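CNPV058 bcl-2 like protein (Canarypox virus, PDB 5WOS) inhibits apoptosis of the host cell, interacting with BAK1, BAX and other BH3-containing proteins such as BIM, BID and PUMA, supposedly to prevent BAK1 and BAX activation. Local coordinates at residues D88-G93 with R134-D139; Q24-E29 with F101-T106. All coordinates share one frame; numbering follows the deposited sequence. Where two conformers were deposited one is given.

Contact 1: residues D88-G93 with R134-D139; sequences DKITWG and RSWLSD
The indole of Trp136 fills the hollow between Ile90 and Trp92, so that in this all-helical Bcl-2 fold the N-terminal end of helix 92-112 and the extended loop before it are joined to the C-terminal part of helix 121-138. Its chi1 of -176° sets CG opposite the backbone N, and the flat indole projects from the helix as a broad bump. Ile90 covers one face of that bump: its CG2 methyl sits over the six-membered ring in a CH-pi contact, 3.5 Å from the centroid and 14° off the ring normal. The other branch of Ile90 runs back along the indole, CD1 coming to 3.9 Å from Trp136 CB. At the far end the leading edge of Trp136 meets the face of Trp92 in a T-shaped stack, with the planes at 56° and the ring centroids, five-membered on Trp92 and six-membered on Trp136, 4.7 Å apart. Leu137 supplies a second, smaller bump against the six-membered ring of Trp92. The indole nitrogen of Trp92 is hydrogen-bonded to Gln140, which probably helps to fix the rotation of the ring. Across the two segments no hydrogen bond forms, and shape carries the contact. Its narrowest points include the 3.4 Å between Ile90 CG2 and Trp136 CD2, and the 3.5 Å between Leu137 CD2 and Trp92 CH2.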
# COMPACT_ATOMS: atom_id res chain seq x y z
N ASP A 88 -13.59 -6.99 -6.81
CA ASP A 88 -14.87 -7.52 -6.35
C ASP A 88 -15.41 -6.76 -5.14
O ASP A 88 -16.63 -6.63 -4.98
CB ASP A 88 -14.75 -9.01 -6.01
CG ASP A 88 -14.02 -9.26 -4.71
OD1 ASP A 88 -13.03 -8.54 -4.43
OD2 ASP A 88 -14.43 -10.16 -3.95
N LYS A 89 -14.52 -6.26 -4.28
CA LYS A 89 -14.94 -5.49 -3.11
C LYS A 89 -13.75 -4.70 -2.59
O LYS A 89 -12.60 -5.15 -2.67
CB LYS A 89 -15.49 -6.41 -2.01
CG LYS A 89 -15.97 -5.65 -0.79
CD LYS A 89 -16.75 -6.55 0.17
CE LYS A 89 -17.46 -5.72 1.23
NZ LYS A 89 -18.30 -6.54 2.14
N ILE A 90 -14.04 -3.52 -2.04
CA ILE A 90 -13.03 -2.66 -1.43
C ILE A 90 -13.21 -2.69 0.08
O ILE A 90 -14.31 -2.43 0.58
CB ILE A 90 -13.13 -1.22 -1.96
CG1 ILE A 90 -13.03 -1.19 -3.48
CG2 ILE A 90 -12.02 -0.36 -1.35
CD1 ILE A 90 -13.41 0.15 -4.10
N THR A 91 -12.14 -3.01 0.80
CA THR A 91 -12.14 -2.92 2.25
C THR A 91 -10.82 -2.31 2.70
O THR A 91 -9.81 -2.37 1.99
CB THR A 91 -12.33 -4.29 2.92
OG1 THR A 91 -11.22 -5.14 2.60
CG2 THR A 91 -13.63 -4.94 2.46
N TRP A 92 -10.84 -1.72 3.90
CA TRP A 92 -9.62 -1.12 4.43
C TRP A 92 -8.54 -2.17 4.64
O TRP A 92 -7.35 -1.87 4.48
CB TRP A 92 -9.92 -0.37 5.73
CG TRP A 92 -10.45 1.01 5.50
CD1 TRP A 92 -11.70 1.48 5.80
CD2 TRP A 92 -9.75 2.11 4.90
NE1 TRP A 92 -11.81 2.80 5.44
CE2 TRP A 92 -10.63 3.21 4.88
CE3 TRP A 92 -8.46 2.26 4.38
CZ2 TRP A 92 -10.26 4.45 4.36
CZ3 TRP A 92 -8.10 3.50 3.86
CH2 TRP A 92 -9.00 4.57 3.85
N GLY A 93 -8.92 -3.39 4.99
CA GLY A 93 -7.94 -4.45 5.14
C GLY A 93 -7.17 -4.70 3.86
O GLY A 93 -5.94 -4.84 3.87
N ARG A 134 -11.82 5.72 -5.59
CA ARG A 134 -11.96 7.13 -5.25
C ARG A 134 -13.29 7.40 -4.55
O ARG A 134 -13.33 7.92 -3.43
CB ARG A 134 -11.83 8.00 -6.50
CG ARG A 134 -11.73 9.49 -6.19
CD ARG A 134 -12.05 10.35 -7.39
NE ARG A 134 -12.48 11.68 -6.98
CZ ARG A 134 -13.70 11.96 -6.51
NH1 ARG A 134 -14.61 11.00 -6.39
NH2 ARG A 134 -14.00 13.20 -6.16
N SER A 135 -14.40 7.08 -5.21
CA SER A 135 -15.71 7.32 -4.61
C SER A 135 -15.83 6.61 -3.27
O SER A 135 -16.37 7.17 -2.31
CB SER A 135 -16.81 6.87 -5.57
OG SER A 135 -16.67 5.50 -5.90
N TRP A 136 -15.33 5.37 -3.19
CA TRP A 136 -15.33 4.65 -1.92
C TRP A 136 -14.54 5.41 -0.86
O TRP A 136 -14.98 5.52 0.29
CB TRP A 136 -14.74 3.26 -2.13
CG TRP A 136 -14.77 2.37 -0.92
CD1 TRP A 136 -15.78 1.54 -0.54
CD2 TRP A 136 -13.73 2.21 0.05
NE1 TRP A 136 -15.45 0.88 0.61
CE2 TRP A 136 -14.19 1.28 1.00
CE3 TRP A 136 -12.46 2.77 0.22
CZ2 TRP A 136 -13.43 0.89 2.10
CZ3 TRP A 136 -11.71 2.38 1.31
CH2 TRP A 136 -12.19 1.45 2.23
N LEU A 137 -13.38 5.96 -1.23
CA LEU A 137 -12.59 6.73 -0.28
C LEU A 137 -13.25 8.06 0.05
O LEU A 137 -13.28 8.48 1.21
CB LEU A 137 -11.19 6.97 -0.85
CG LEU A 137 -10.28 5.75 -0.83
CD1 LEU A 137 -9.05 6.00 -1.67
CD2 LEU A 137 -9.88 5.42 0.60
N SER A 138 -13.78 8.75 -0.96
CA SER A 138 -14.43 10.03 -0.72
C SER A 138 -15.63 9.87 0.20
O SER A 138 -15.84 10.69 1.11
CB SER A 138 -14.85 10.66 -2.05
OG SER A 138 -15.53 11.89 -1.83
N ASP A 139 -16.44 8.83 -0.00
CA ASP A 139 -17.64 8.64 0.81
C ASP A 139 -17.33 8.35 2.27
O ASP A 139 -18.26 8.28 3.08
CB ASP A 139 -18.51 7.52 0.24
CG ASP A 139 -19.11 7.88 -1.11
OD1 ASP A 139 -18.90 7.13 -2.08
OD2 ASP A 139 -19.78 8.93 -1.20

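Contact 2: residues Q24-E29 with F101-T106; sequences QNYFIE and FGAYVT
Phe27 reaches from helix 14-32 to the backbone of helix 92-112 at Gly102 and Ala103, two small residues that let an aromatic ring come close, in helix-helix packing inside the all-helical Bcl-2 fold. Over these segments the axes pass 9.5 Å apart at 47°. Although Phe27 CB does not point at the other helix, CG lies opposite the carbonyl carbon (chi1 -73°), which brings the ring end across. Here packing is tight: Phe27 CE1 is 3.4 Å from Ala103 N and Phe27 CZ is 3.6 Å from Gly102 C. The side chains of Thr106 and Phe27 cross at about a right angle, with Thr106 OG1 3.5 Å from Phe27 CD2. That hydroxyl donates to Gly102 O (2.8 Å), arriving 37° out of the carbonyl plane, while the amide of Thr106 reaches the same oxygen from the opposite face. Tyr26 makes the looser part: it meets the Ala103 methyl through CE1 at 3.6 Å and buries far less surface here than Phe27, while its hydroxyl bonds to Asp54. Farther out, Gln24 and Ile28 lie on the partly exposed side of helix 14-32. The contact as a whole is buried, with Tyr26 packed on helix 43-69 and Phe27 on helix 121-138.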
# COMPACT_ATOMS: atom_id res chain seq x y z
N GLN A 24 3.56 8.14 0.69
CA GLN A 24 4.91 8.60 0.39
C GLN A 24 5.79 8.58 1.64
O GLN A 24 6.94 8.15 1.59
CB GLN A 24 4.84 10.01 -0.20
CG GLN A 24 6.03 10.37 -1.08
CD GLN A 24 5.68 11.43 -2.10
OE1 GLN A 24 4.81 12.27 -1.87
NE2 GLN A 24 6.36 11.39 -3.24
N ASN A 25 5.25 9.03 2.77
CA ASN A 25 6.06 9.09 3.98
C ASN A 25 6.26 7.73 4.62
O ASN A 25 7.32 7.48 5.21
CB ASN A 25 5.42 10.06 4.98
CG ASN A 25 5.82 11.51 4.72
OD1 ASN A 25 6.89 11.95 5.13
ND2 ASN A 25 4.96 12.25 4.04
N TYR A 26 5.29 6.82 4.51
CA TYR A 26 5.51 5.48 5.05
C TYR A 26 6.58 4.74 4.25
O TYR A 26 7.44 4.07 4.82
CB TYR A 26 4.21 4.68 5.06
CG TYR A 26 4.40 3.29 5.62
CD1 TYR A 26 4.29 2.17 4.81
CD2 TYR A 26 4.72 3.10 6.95
CE1 TYR A 26 4.48 0.90 5.31
CE2 TYR A 26 4.91 1.84 7.47
CZ TYR A 26 4.79 0.74 6.64
OH TYR A 26 4.98 -0.52 7.16
N PHE A 27 6.54 4.86 2.92
CA PHE A 27 7.60 4.25 2.11
C PHE A 27 8.95 4.82 2.50
O PHE A 27 9.91 4.07 2.73
CB PHE A 27 7.32 4.48 0.62
CG PHE A 27 6.18 3.65 0.07
CD1 PHE A 27 5.35 2.92 0.91
CD2 PHE A 27 5.96 3.59 -1.29
CE1 PHE A 27 4.31 2.17 0.39
CE2 PHE A 27 4.93 2.83 -1.81
CZ PHE A 27 4.11 2.12 -0.97
N ILE A 28 9.05 6.15 2.59
CA ILE A 28 10.29 6.78 3.04
C ILE A 28 10.72 6.20 4.38
O ILE A 28 11.85 5.74 4.55
CB ILE A 28 10.10 8.31 3.12
CG1 ILE A 28 9.95 8.89 1.71
CG2 ILE A 28 11.28 8.96 3.83
CD1 ILE A 28 9.46 10.32 1.70
N GLU A 29 9.81 6.22 5.36
CA GLU A 29 10.17 5.74 6.69
C GLU A 29 10.56 4.27 6.65
O GLU A 29 11.50 3.85 7.34
CB GLU A 29 9.02 5.96 7.67
CG GLU A 29 9.34 5.48 9.09
CD GLU A 29 8.42 6.07 10.15
OE1 GLU A 29 7.66 7.01 9.83
OE2 GLU A 29 8.46 5.59 11.30
N PHE A 101 2.45 -4.28 1.11
CA PHE A 101 3.16 -4.97 0.05
C PHE A 101 3.84 -3.98 -0.89
O PHE A 101 4.96 -4.23 -1.36
CB PHE A 101 2.20 -5.87 -0.73
CG PHE A 101 2.85 -6.60 -1.88
CD1 PHE A 101 3.58 -7.75 -1.65
CD2 PHE A 101 2.73 -6.13 -3.17
CE1 PHE A 101 4.18 -8.43 -2.70
CE2 PHE A 101 3.32 -6.81 -4.22
CZ PHE A 101 4.05 -7.95 -3.98
N GLY A 102 3.18 -2.86 -1.18
CA GLY A 102 3.85 -1.80 -1.92
C GLY A 102 5.11 -1.33 -1.23
O GLY A 102 6.15 -1.14 -1.88
N ALA A 103 5.05 -1.15 0.09
CA ALA A 103 6.23 -0.73 0.83
C ALA A 103 7.36 -1.75 0.69
O ALA A 103 8.52 -1.37 0.48
CB ALA A 103 5.88 -0.53 2.31
N TYR A 104 7.04 -3.04 0.80
CA TYR A 104 8.07 -4.06 0.68
C TYR A 104 8.74 -4.02 -0.69
O TYR A 104 9.97 -4.04 -0.79
CB TYR A 104 7.48 -5.45 0.94
CG TYR A 104 8.51 -6.55 0.81
CD1 TYR A 104 9.60 -6.61 1.66
CD2 TYR A 104 8.41 -7.51 -0.19
CE1 TYR A 104 10.54 -7.61 1.55
CE2 TYR A 104 9.35 -8.51 -0.32
CZ TYR A 104 10.42 -8.56 0.55
OH TYR A 104 11.37 -9.54 0.44
N VAL A 105 7.94 -3.96 -1.75
CA VAL A 105 8.49 -3.87 -3.10
C VAL A 105 9.43 -2.68 -3.21
O VAL A 105 10.54 -2.79 -3.75
CB VAL A 105 7.35 -3.78 -4.14
CG1 VAL A 105 7.85 -3.24 -5.47
CG2 VAL A 105 6.72 -5.15 -4.34
N THR A 106 9.00 -1.53 -2.69
CA THR A 106 9.83 -0.33 -2.76
C THR A 106 11.19 -0.57 -2.11
O THR A 106 12.23 -0.27 -2.69
CB THR A 106 9.10 0.84 -2.09
OG1 THR A 106 7.80 0.99 -2.67
CG2 THR A 106 9.87 2.14 -2.29

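Helix 92-112 is common to both contacts: its start belongs to contact 1 and a later part to contact 2. The centres lie 20 Å apart, and the nearest atoms, about 9 Å apart, do not touch. Along the chain the segments alternate, 24-29, 88-93, 101-106 and then 134-139, so the two connections cross. One central helix is thereby tied to the first helix of the fold in the interior and to the end of helix 121-138 near the surface. The bound peptide packs on Phe101 of this helix and on Thr91 just before it, so both also border the peptide site, consistent with the BH3-binding groove of Bcl-2 proteins.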